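CELL WALL surface anchor family protein (Streptococcus pneumoniae, PDB 2WW8) serves as the adhesin of the pneumococcal pilus, a cell-wall-anchored, elongated multidomain protein that probably attaches the bacterium to host cells. Local coordinates at residues H172-E186 and T709-V721. Sequence-based numbering, arbitrary orientation.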
ATOM      1  N   HIS A 172       0.062 -11.823 -18.761  1.00 20.53           N
ATOM      2  CA  HIS A 172       0.040 -10.481 -18.193  1.00 18.90           C
ATOM      3  C   HIS A 172       1.022  -9.560 -18.904  1.00 18.61           C
ATOM      4  O   HIS A 172       2.120  -9.962 -19.323  1.00 19.22           O
ATOM      5  CB  HIS A 172       0.320 -10.539 -16.690  1.00 17.78           C
ATOM      6  CG  HIS A 172      -0.841 -11.004 -15.874  1.00 21.41           C
ATOM      7  ND1 HIS A 172      -1.276 -12.315 -15.860  1.00 24.08           N
ATOM      8  CD2 HIS A 172      -1.665 -10.330 -15.034  1.00 24.60           C
ATOM      9  CE1 HIS A 172      -2.318 -12.432 -15.054  1.00 21.78           C
ATOM     10  NE2 HIS A 172      -2.569 -11.242 -14.533  1.00 27.55           N
ATOM     11  N   LYS A 173       0.618  -8.300 -18.984  1.00 18.44           N
ATOM     12  CA  LYS A 173       1.381  -7.246 -19.652  1.00 18.11           C
ATOM     13  C   LYS A 173       2.246  -6.373 -18.722  1.00 16.58           C
ATOM     14  O   LYS A 173       3.124  -5.624 -19.178  1.00 15.77           O
ATOM     15  CB  LYS A 173       0.437  -6.429 -20.539  1.00 18.06           C
ATOM     16  CG  LYS A 173       0.148  -7.145 -21.836  1.00 18.76           C
ATOM     17  CD  LYS A 173      -0.956  -6.503 -22.652  1.00 19.00           C
ATOM     18  CE  LYS A 173      -0.442  -5.245 -23.329  1.00 20.97           C
ATOM     19  NZ  LYS A 173      -1.342  -4.796 -24.437  1.00 19.02           N
ATOM     20  N   ALA A 174       2.043  -6.518 -17.418  1.00 15.68           N
ATOM     21  CA  ALA A 174       2.723  -5.642 -16.465  1.00 15.57           C
ATOM     22  C   ALA A 174       3.001  -6.346 -15.148  1.00 15.27           C
ATOM     23  O   ALA A 174       2.212  -7.222 -14.742  1.00 15.85           O
ATOM     24  CB  ALA A 174       1.894  -4.397 -16.208  1.00 14.81           C
ATOM     25  N   LEU A 175       4.101  -5.916 -14.521  1.00 14.82           N
ATOM     26  CA  LEU A 175       4.665  -6.457 -13.265  1.00 15.69           C
ATOM     27  C   LEU A 175       5.006  -5.333 -12.282  1.00 16.44           C
ATOM     28  O   LEU A 175       5.589  -4.298 -12.667  1.00 18.15           O
ATOM     29  CB  LEU A 175       5.943  -7.303 -13.475  1.00 15.65           C
ATOM     30  CG  LEU A 175       5.867  -8.406 -14.560  1.00 16.30           C
ATOM     31  CD1 LEU A 175       7.236  -8.963 -14.905  1.00 22.90           C
ATOM     32  CD2 LEU A 175       4.911  -9.543 -14.196  1.00 18.11           C
ATOM     33  N   ASN A 176       4.657  -5.576 -11.021  1.00 15.25           N
ATOM     34  CA  ASN A 176       5.008  -4.694  -9.937  1.00 15.81           C
ATOM     35  C   ASN A 176       6.001  -5.421  -9.030  1.00 16.42           C
ATOM     36  O   ASN A 176       5.972  -6.654  -8.916  1.00 16.03           O
ATOM     37  CB  ASN A 176       3.777  -4.324  -9.111  1.00 15.52           C
ATOM     38  CG  ASN A 176       3.142  -3.009  -9.561  1.00 15.75           C
ATOM     39  OD1 ASN A 176       3.784  -2.154 -10.200  1.00 18.29           O
ATOM     40  ND2 ASN A 176       1.861  -2.837  -9.224  1.00 12.13           N
ATOM     41  N   PRO A 177       6.850  -4.635  -8.367  1.00 15.56           N
ATOM     42  CA  PRO A 177       7.631  -5.165  -7.265  1.00 15.86           C
ATOM     43  C   PRO A 177       6.671  -5.587  -6.176  1.00 16.86           C
ATOM     44  O   PRO A 177       5.597  -4.973  -6.006  1.00 16.36           O
ATOM     45  CB  PRO A 177       8.395  -3.952  -6.725  1.00 15.03           C
ATOM     46  CG  PRO A 177       7.808  -2.755  -7.406  1.00 15.41           C
ATOM     47  CD  PRO A 177       7.148  -3.214  -8.672  1.00 14.50           C
ATOM     48  N   ASN A 178       7.122  -6.577  -5.399  1.00 17.34           N
ATOM     49  CA  ASN A 178       6.382  -7.006  -4.236  1.00 18.74           C
ATOM     50  C   ASN A 178       7.259  -7.396  -3.052  1.00 20.17           C
ATOM     51  O   ASN A 178       8.076  -8.308  -3.182  1.00 21.39           O
ATOM     52  CB  ASN A 178       5.479  -8.182  -4.615  1.00 19.48           C
ATOM     53  CG  ASN A 178       4.525  -8.557  -3.491  1.00 21.45           C
ATOM     54  OD1 ASN A 178       3.726  -7.732  -3.053  1.00 25.59           O
ATOM     55  ND2 ASN A 178       4.605  -9.798  -3.026  1.00 24.04           N
ATOM     56  N   PRO A 179       7.081  -6.728  -1.893  1.00 19.69           N
ATOM     57  CA  PRO A 179       6.221  -5.536  -1.788  1.00 19.58           C
ATOM     58  C   PRO A 179       6.711  -4.313  -2.541  1.00 18.24           C
ATOM     59  O   PRO A 179       7.903  -4.230  -2.866  1.00 18.66           O
ATOM     60  CB  PRO A 179       6.185  -5.247  -0.276  1.00 17.91           C
ATOM     61  CG  PRO A 179       7.309  -5.890   0.278  1.00 21.52           C
ATOM     62  CD  PRO A 179       7.542  -7.159  -0.562  1.00 20.06           C
ATOM     63  N   TYR A 180       5.807  -3.357  -2.773  1.00 17.22           N
ATOM     64  CA  TYR A 180       6.109  -2.238  -3.631  1.00 15.87           C
ATOM     65  C   TYR A 180       6.576  -1.138  -2.684  1.00 17.10           C
ATOM     66  O   TYR A 180       7.167  -0.180  -3.133  1.00 15.55           O
ATOM     67  CB  TYR A 180       4.928  -1.833  -4.538  1.00 14.73           C
ATOM     68  CG  TYR A 180       3.710  -1.223  -3.874  1.00 17.18           C
ATOM     69  CD1 TYR A 180       2.650  -2.022  -3.438  1.00 18.01           C
ATOM     70  CD2 TYR A 180       3.634   0.172  -3.682  1.00 20.16           C
ATOM     71  CE1 TYR A 180       1.516  -1.448  -2.838  1.00 20.14           C
ATOM     72  CE2 TYR A 180       2.541   0.771  -3.027  1.00 19.24           C
ATOM     73  CZ  TYR A 180       1.485  -0.064  -2.624  1.00 23.32           C
ATOM     74  OH  TYR A 180       0.415   0.515  -2.011  1.00 20.35           O
ATOM     75  N   GLU A 181       6.314  -1.297  -1.392  1.00 16.15           N
ATOM     76  CA  GLU A 181       6.827  -0.402  -0.377  1.00 15.80           C
ATOM     77  C   GLU A 181       8.069  -0.971   0.344  1.00 13.26           C
ATOM     78  O   GLU A 181       8.062  -2.111   0.814  1.00 12.83           O
ATOM     79  CB  GLU A 181       5.682  -0.068   0.575  1.00 15.28           C
ATOM     80  CG  GLU A 181       6.145   0.818   1.743  1.00 22.40           C
ATOM     81  CD  GLU A 181       4.947   1.417   2.517  1.00 32.21           C
ATOM     82  OE1 GLU A 181       4.484   0.785   3.495  1.00 31.53           O
ATOM     83  OE2 GLU A 181       4.456   2.514   2.135  1.00 37.42           O
ATOM     84  N   ARG A 182       9.131  -0.175   0.412  1.00 13.12           N
ATOM     85  CA  ARG A 182      10.402  -0.545   1.002  1.00 12.89           C
ATOM     86  C   ARG A 182      10.645   0.233   2.304  1.00 14.59           C
ATOM     87  O   ARG A 182      10.594   1.478   2.338  1.00 13.01           O
ATOM     88  CB  ARG A 182      11.518  -0.230  -0.019  1.00 14.50           C
ATOM     89  CG  ARG A 182      12.894  -0.788   0.351  1.00 12.49           C
ATOM     90  CD  ARG A 182      13.954  -0.188  -0.589  1.00 10.10           C
ATOM     91  NE  ARG A 182      15.201  -0.967  -0.450  1.00 12.85           N
ATOM     92  CZ  ARG A 182      16.399  -0.573  -0.884  1.00 13.54           C
ATOM     93  NH1 ARG A 182      16.522   0.626  -1.421  1.00 10.37           N
ATOM     94  NH2 ARG A 182      17.472  -1.337  -0.723  1.00 10.22           N
ATOM     95  N   VAL A 183      11.001  -0.489   3.366  1.00 11.64           N
ATOM     96  CA  VAL A 183      11.478   0.141   4.596  1.00 13.34           C
ATOM     97  C   VAL A 183      12.925   0.633   4.413  1.00 13.35           C
ATOM     98  O   VAL A 183      13.793  -0.140   3.985  1.00 14.72           O
ATOM     99  CB  VAL A 183      11.391  -0.833   5.788  1.00 12.59           C
ATOM    100  CG1 VAL A 183      11.775  -0.137   7.079  1.00 12.67           C
ATOM    101  CG2 VAL A 183       9.931  -1.412   5.888  1.00 14.74           C
ATOM    102  N   ILE A 184      13.184   1.890   4.778  1.00 10.35           N
ATOM    103  CA  ILE A 184      14.517   2.424   4.808  1.00 12.71           C
ATOM    104  C   ILE A 184      14.809   3.113   6.131  1.00 13.12           C
ATOM    105  O   ILE A 184      13.878   3.379   6.915  1.00 12.75           O
ATOM    106  CB  ILE A 184      14.749   3.433   3.636  1.00 11.50           C
ATOM    107  CG1 ILE A 184      13.692   4.550   3.667  1.00 15.06           C
ATOM    108  CG2 ILE A 184      14.814   2.688   2.384  1.00  9.56           C
ATOM    109  CD1 ILE A 184      13.935   5.700   2.672  1.00 15.66           C
ATOM    110  N   PRO A 185      16.093   3.393   6.405  1.00 13.73           N
ATOM    111  CA  PRO A 185      16.394   3.978   7.729  1.00 13.11           C
ATOM    112  C   PRO A 185      15.657   5.305   7.894  1.00 13.54           C
ATOM    113  O   PRO A 185      15.302   5.636   8.990  1.00 12.23           O
ATOM    114  CB  PRO A 185      17.915   4.227   7.658  1.00 13.68           C
ATOM    115  CG  PRO A 185      18.416   3.103   6.814  1.00 14.83           C
ATOM    116  CD  PRO A 185      17.330   3.055   5.670  1.00 13.13           C
ATOM    117  N   GLU A 186      15.396   6.041   6.811  1.00 14.35           N
ATOM    118  CA  GLU A 186      14.736   7.337   6.885  1.00 14.87           C
ATOM    119  C   GLU A 186      13.203   7.271   6.893  1.00 15.57           C
ATOM    120  O   GLU A 186      12.522   8.304   7.015  1.00 17.42           O
ATOM    121  CB  GLU A 186      15.234   8.225   5.746  1.00 14.29           C
ATOM    122  CG  GLU A 186      16.672   8.577   5.844  1.00 16.04           C
ATOM    123  CD  GLU A 186      17.605   7.472   5.293  1.00 16.15           C
ATOM    124  OE1 GLU A 186      17.145   6.535   4.620  1.00 15.96           O
ATOM    125  OE2 GLU A 186      18.822   7.574   5.541  1.00 17.76           O
ATOM    126  N   THR A 709      24.236   9.658   0.233  1.00 16.81           N
ATOM    127  CA  THR A 709      23.209   8.777   0.798  1.00 17.00           C
ATOM    128  C   THR A 709      22.061   8.714  -0.168  1.00 15.70           C
ATOM    129  O   THR A 709      21.368   9.703  -0.357  1.00 16.53           O
ATOM    130  CB  THR A 709      22.723   9.267   2.178  1.00 17.74           C
ATOM    131  OG1 THR A 709      23.882   9.301   2.997  1.00 20.17           O
ATOM    132  CG2 THR A 709      21.737   8.302   2.769  1.00 16.75           C
ATOM    133  N   VAL A 710      21.912   7.558  -0.818  1.00 15.91           N
ATOM    134  CA  VAL A 710      21.000   7.337  -1.897  1.00 14.28           C
ATOM    135  C   VAL A 710      20.252   6.057  -1.552  1.00 14.43           C
ATOM    136  O   VAL A 710      20.840   5.020  -1.195  1.00 15.81           O
ATOM    137  CB  VAL A 710      21.756   7.103  -3.207  1.00 16.00           C
ATOM    138  CG1 VAL A 710      20.798   7.347  -4.323  1.00 16.56           C
ATOM    139  CG2 VAL A 710      22.843   8.099  -3.315  1.00 21.84           C
ATOM    140  N   ARG A 711      18.940   6.139  -1.651  1.00 12.17           N
ATOM    141  CA  ARG A 711      18.091   4.966  -1.498  1.00 12.60           C
ATOM    142  C   ARG A 711      17.312   4.682  -2.805  1.00 13.12           C
ATOM    143  O   ARG A 711      16.648   5.579  -3.296  1.00 11.42           O
ATOM    144  CB  ARG A 711      17.059   5.202  -0.377  1.00 12.32           C
ATOM    145  CG  ARG A 711      17.585   5.854   0.945  1.00 13.98           C
ATOM    146  CD  ARG A 711      18.660   4.974   1.507  1.00 14.46           C
ATOM    147  NE  ARG A 711      19.047   5.367   2.859  1.00 14.35           N
ATOM    148  CZ  ARG A 711      20.258   5.176   3.350  1.00 16.16           C
ATOM    149  NH1 ARG A 711      21.206   4.648   2.580  1.00 17.38           N
ATOM    150  NH2 ARG A 711      20.542   5.538   4.595  1.00 13.12           N
ATOM    151  N   ASP A 712      17.364   3.449  -3.312  1.00 12.78           N
ATOM    152  CA  ASP A 712      16.642   3.005  -4.487  1.00 14.66           C
ATOM    153  C   ASP A 712      15.161   2.709  -4.225  1.00 14.81           C
ATOM    154  O   ASP A 712      14.803   2.103  -3.232  1.00 15.24           O
ATOM    155  CB  ASP A 712      17.299   1.755  -5.104  1.00 15.01           C
ATOM    156  CG  ASP A 712      18.595   2.098  -5.806  1.00 17.87           C
ATOM    157  OD1 ASP A 712      18.479   2.731  -6.876  1.00 19.18           O
ATOM    158  OD2 ASP A 712      19.709   1.844  -5.257  1.00 15.90           O
ATOM    159  N   PHE A 713      14.323   3.130  -5.160  1.00 13.13           N
ATOM    160  CA  PHE A 713      12.945   2.665  -5.273  1.00 15.90           C
ATOM    161  C   PHE A 713      12.892   1.339  -6.054  1.00 17.51           C
ATOM    162  O   PHE A 713      13.686   1.116  -6.989  1.00 18.68           O
ATOM    163  CB  PHE A 713      12.141   3.692  -6.118  1.00 13.73           C
ATOM    164  CG  PHE A 713      11.776   4.940  -5.363  1.00 14.56           C
ATOM    165  CD1 PHE A 713      12.660   6.004  -5.269  1.00 15.92           C
ATOM    166  CD2 PHE A 713      10.475   5.091  -4.886  1.00 15.12           C
ATOM    167  CE1 PHE A 713      12.270   7.178  -4.591  1.00 13.39           C
ATOM    168  CE2 PHE A 713      10.067   6.228  -4.225  1.00 15.62           C
ATOM    169  CZ  PHE A 713      10.969   7.279  -4.086  1.00 15.51           C
ATOM    170  N   PRO A 714      11.895   0.492  -5.766  1.00 18.32           N
ATOM    171  CA  PRO A 714      11.773  -0.714  -6.599  1.00 17.53           C
ATOM    172  C   PRO A 714      11.115  -0.386  -7.965  1.00 19.60           C
ATOM    173  O   PRO A 714      10.530   0.689  -8.063  1.00 19.11           O
ATOM    174  CB  PRO A 714      10.863  -1.604  -5.753  1.00 18.60           C
ATOM    175  CG  PRO A 714       9.996  -0.635  -4.999  1.00 16.96           C
ATOM    176  CD  PRO A 714      10.863   0.568  -4.712  1.00 18.54           C
ATOM    177  N   ILE A 715      11.230  -1.228  -9.005  1.00 17.24           N
ATOM    178  CA  ILE A 715      10.870  -0.829 -10.386  1.00 19.05           C
ATOM    179  C   ILE A 715       9.881  -1.791 -11.116  1.00 17.83           C
ATOM    180  O   ILE A 715      10.209  -2.958 -11.309  1.00 18.89           O
ATOM    181  CB  ILE A 715      12.139  -0.736 -11.300  1.00 19.70           C
ATOM    182  CG1 ILE A 715      13.302  -0.022 -10.609  1.00 19.29           C
ATOM    183  CG2 ILE A 715      11.811   0.018 -12.572  1.00 17.55           C
ATOM    184  CD1 ILE A 715      13.025   1.435 -10.539  1.00 17.30           C
ATOM    185  N   PRO A 716       8.705  -1.301 -11.562  1.00 18.04           N
ATOM    186  CA  PRO A 716       7.739  -2.053 -12.359  1.00 14.80           C
ATOM    187  C   PRO A 716       8.209  -2.256 -13.801  1.00 14.30           C
ATOM    188  O   PRO A 716       9.150  -1.589 -14.259  1.00 12.97           O
ATOM    189  CB  PRO A 716       6.527  -1.110 -12.410  1.00 15.83           C
ATOM    190  CG  PRO A 716       6.694  -0.221 -11.158  1.00 17.68           C
ATOM    191  CD  PRO A 716       8.178   0.053 -11.240  1.00 17.20           C
ATOM    192  N   LYS A 717       7.522  -3.167 -14.498  1.00 14.91           N
ATOM    193  CA  LYS A 717       7.881  -3.504 -15.880  1.00 15.78           C
ATOM    194  C   LYS A 717       6.609  -3.592 -16.703  1.00 15.27           C
ATOM    195  O   LYS A 717       5.577  -3.996 -16.155  1.00 16.04           O
ATOM    196  CB  LYS A 717       8.559  -4.877 -15.972  1.00 16.21           C
ATOM    197  CG  LYS A 717       9.955  -4.881 -15.373  1.00 17.01           C
ATOM    198  CD  LYS A 717       9.962  -5.402 -13.961  1.00 21.84           C
ATOM    199  CE  LYS A 717      11.410  -5.677 -13.535  1.00 25.04           C
ATOM    200  NZ  LYS A 717      11.990  -4.460 -12.821  1.00 23.73           N
ATOM    201  N   ILE A 718       6.685  -3.262 -17.994  1.00 13.69           N
ATOM    202  CA  ILE A 718       5.519  -3.408 -18.859  1.00 13.67           C
ATOM    203  C   ILE A 718       6.005  -3.974 -20.185  1.00 15.27           C
ATOM    204  O   ILE A 718       7.190  -3.796 -20.555  1.00 14.17           O
ATOM    205  CB  ILE A 718       4.761  -2.071 -19.076  1.00 14.92           C
ATOM    206  CG1 ILE A 718       5.685  -1.031 -19.729  1.00 14.42           C
ATOM    207  CG2 ILE A 718       4.167  -1.580 -17.727  1.00 11.92           C
ATOM    208  CD1 ILE A 718       4.995   0.247 -20.150  1.00 13.19           C
ATOM    209  N   ARG A 719       5.097  -4.679 -20.872  1.00 15.44           N
ATOM    210  CA  ARG A 719       5.406  -5.178 -22.209  1.00 15.31           C
ATOM    211  C   ARG A 719       4.172  -5.177 -23.097  1.00 15.92           C
ATOM    212  O   ARG A 719       3.062  -4.898 -22.630  1.00 15.09           O
ATOM    213  CB  ARG A 719       5.921  -6.618 -22.141  1.00 15.44           C
ATOM    214  CG  ARG A 719       4.864  -7.548 -21.553  1.00 16.32           C
ATOM    215  CD  ARG A 719       5.241  -8.976 -21.803  1.00 16.37           C
ATOM    216  NE  ARG A 719       4.340  -9.929 -21.172  1.00 16.69           N
ATOM    217  CZ  ARG A 719       4.434 -11.233 -21.380  1.00 17.31           C
ATOM    218  NH1 ARG A 719       5.383 -11.669 -22.195  1.00 15.31           N
ATOM    219  NH2 ARG A 719       3.594 -12.071 -20.792  1.00 19.35           N
ATOM    220  N   ASP A 720       4.371  -5.506 -24.372  1.00 14.10           N
ATOM    221  CA  ASP A 720       3.262  -5.763 -25.298  1.00 15.30           C
ATOM    222  C   ASP A 720       3.726  -6.804 -26.319  1.00 14.38           C
ATOM    223  O   ASP A 720       4.922  -7.115 -26.361  1.00 12.88           O
ATOM    224  CB  ASP A 720       2.771  -4.507 -26.032  1.00 15.45           C
ATOM    225  CG  ASP A 720       1.354  -4.670 -26.609  1.00 16.02           C
ATOM    226  OD1 ASP A 720       0.646  -5.662 -26.314  1.00 16.59           O
ATOM    227  OD2 ASP A 720       0.930  -3.798 -27.385  1.00 15.96           O
ATOM    228  N   VAL A 721       2.789  -7.341 -27.100  1.00 15.12           N
ATOM    229  CA  VAL A 721       3.133  -8.337 -28.122  1.00 14.77           C
ATOM    230  C   VAL A 721       2.730  -7.723 -29.459  1.00 15.68           C
ATOM    231  O   VAL A 721       1.611  -7.210 -29.597  1.00 16.15           O
ATOM    232  CB  VAL A 721       2.458  -9.720 -27.883  1.00 15.44           C
ATOM    233  CG1 VAL A 721       0.938  -9.620 -27.825  1.00 13.79           C
ATOM    234  CG2 VAL A 721       2.828 -10.718 -28.987  1.00 15.63           C
TER
HETATM  235  O   HOH W   1      -1.806  -4.395 -27.294  1.00 32.65           O
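An antiparallel pairing of strand 171-184 with the short strand 717-718 opens this contact: Leu175 and Lys717 form a hydrogen-bonded pair, with Leu175 N to Lys717 O and Lys717 N to Leu175 O both 2.9 Å. Next to it, Ala174 and Ile718 make a non-hydrogen-bonded pair whose CB and CG2 meet on the other face. Beyond these two pairs Arg719 N donates to Lys173 O at 2.8 Å. Its extended side chain leaves the backbone with CG between N and the carbonyl carbon (chi1 62°), which brings the guanidinium edge to His172; NE and NH2 grip the one carbonyl oxygen, NE at 2.9 Å from His172 O and in the carbonyl plane. Beyond this, Lys173 lies alongside Asp720, and NZ reaches OD1 at 2.9 Å from above the carboxylate plane in a salt bridge.

The segments are 523 residues apart in sequence, and 709-721 belongs to the tip-pilin Ig-like family region, so 172-186 probably completes that domain from far upstream. Past the pairing, prolines, which have no backbone N-H to donate, meet by van der Waals contact: Pro177 crosses Pro714 at about a right angle, Pro177 CB to Pro714 CB 3.5 Å. Arg182 then stretches across to give NH1 to Asp712 O on a lone pair, while Asp153 takes the same nitrogen in a salt bridge. At the far end Arg711, bent at chi2 (-59°), meets Glu186 in a two-nitrogen, side-on salt bridge: Arg711 NE to Glu186 OE1 is 2.8 Å and nearly straight (176°), and Arg711 NH2 takes the syn lone pair of Glu186 OE2. Thr709 CG2 covers one face of that guanidinium.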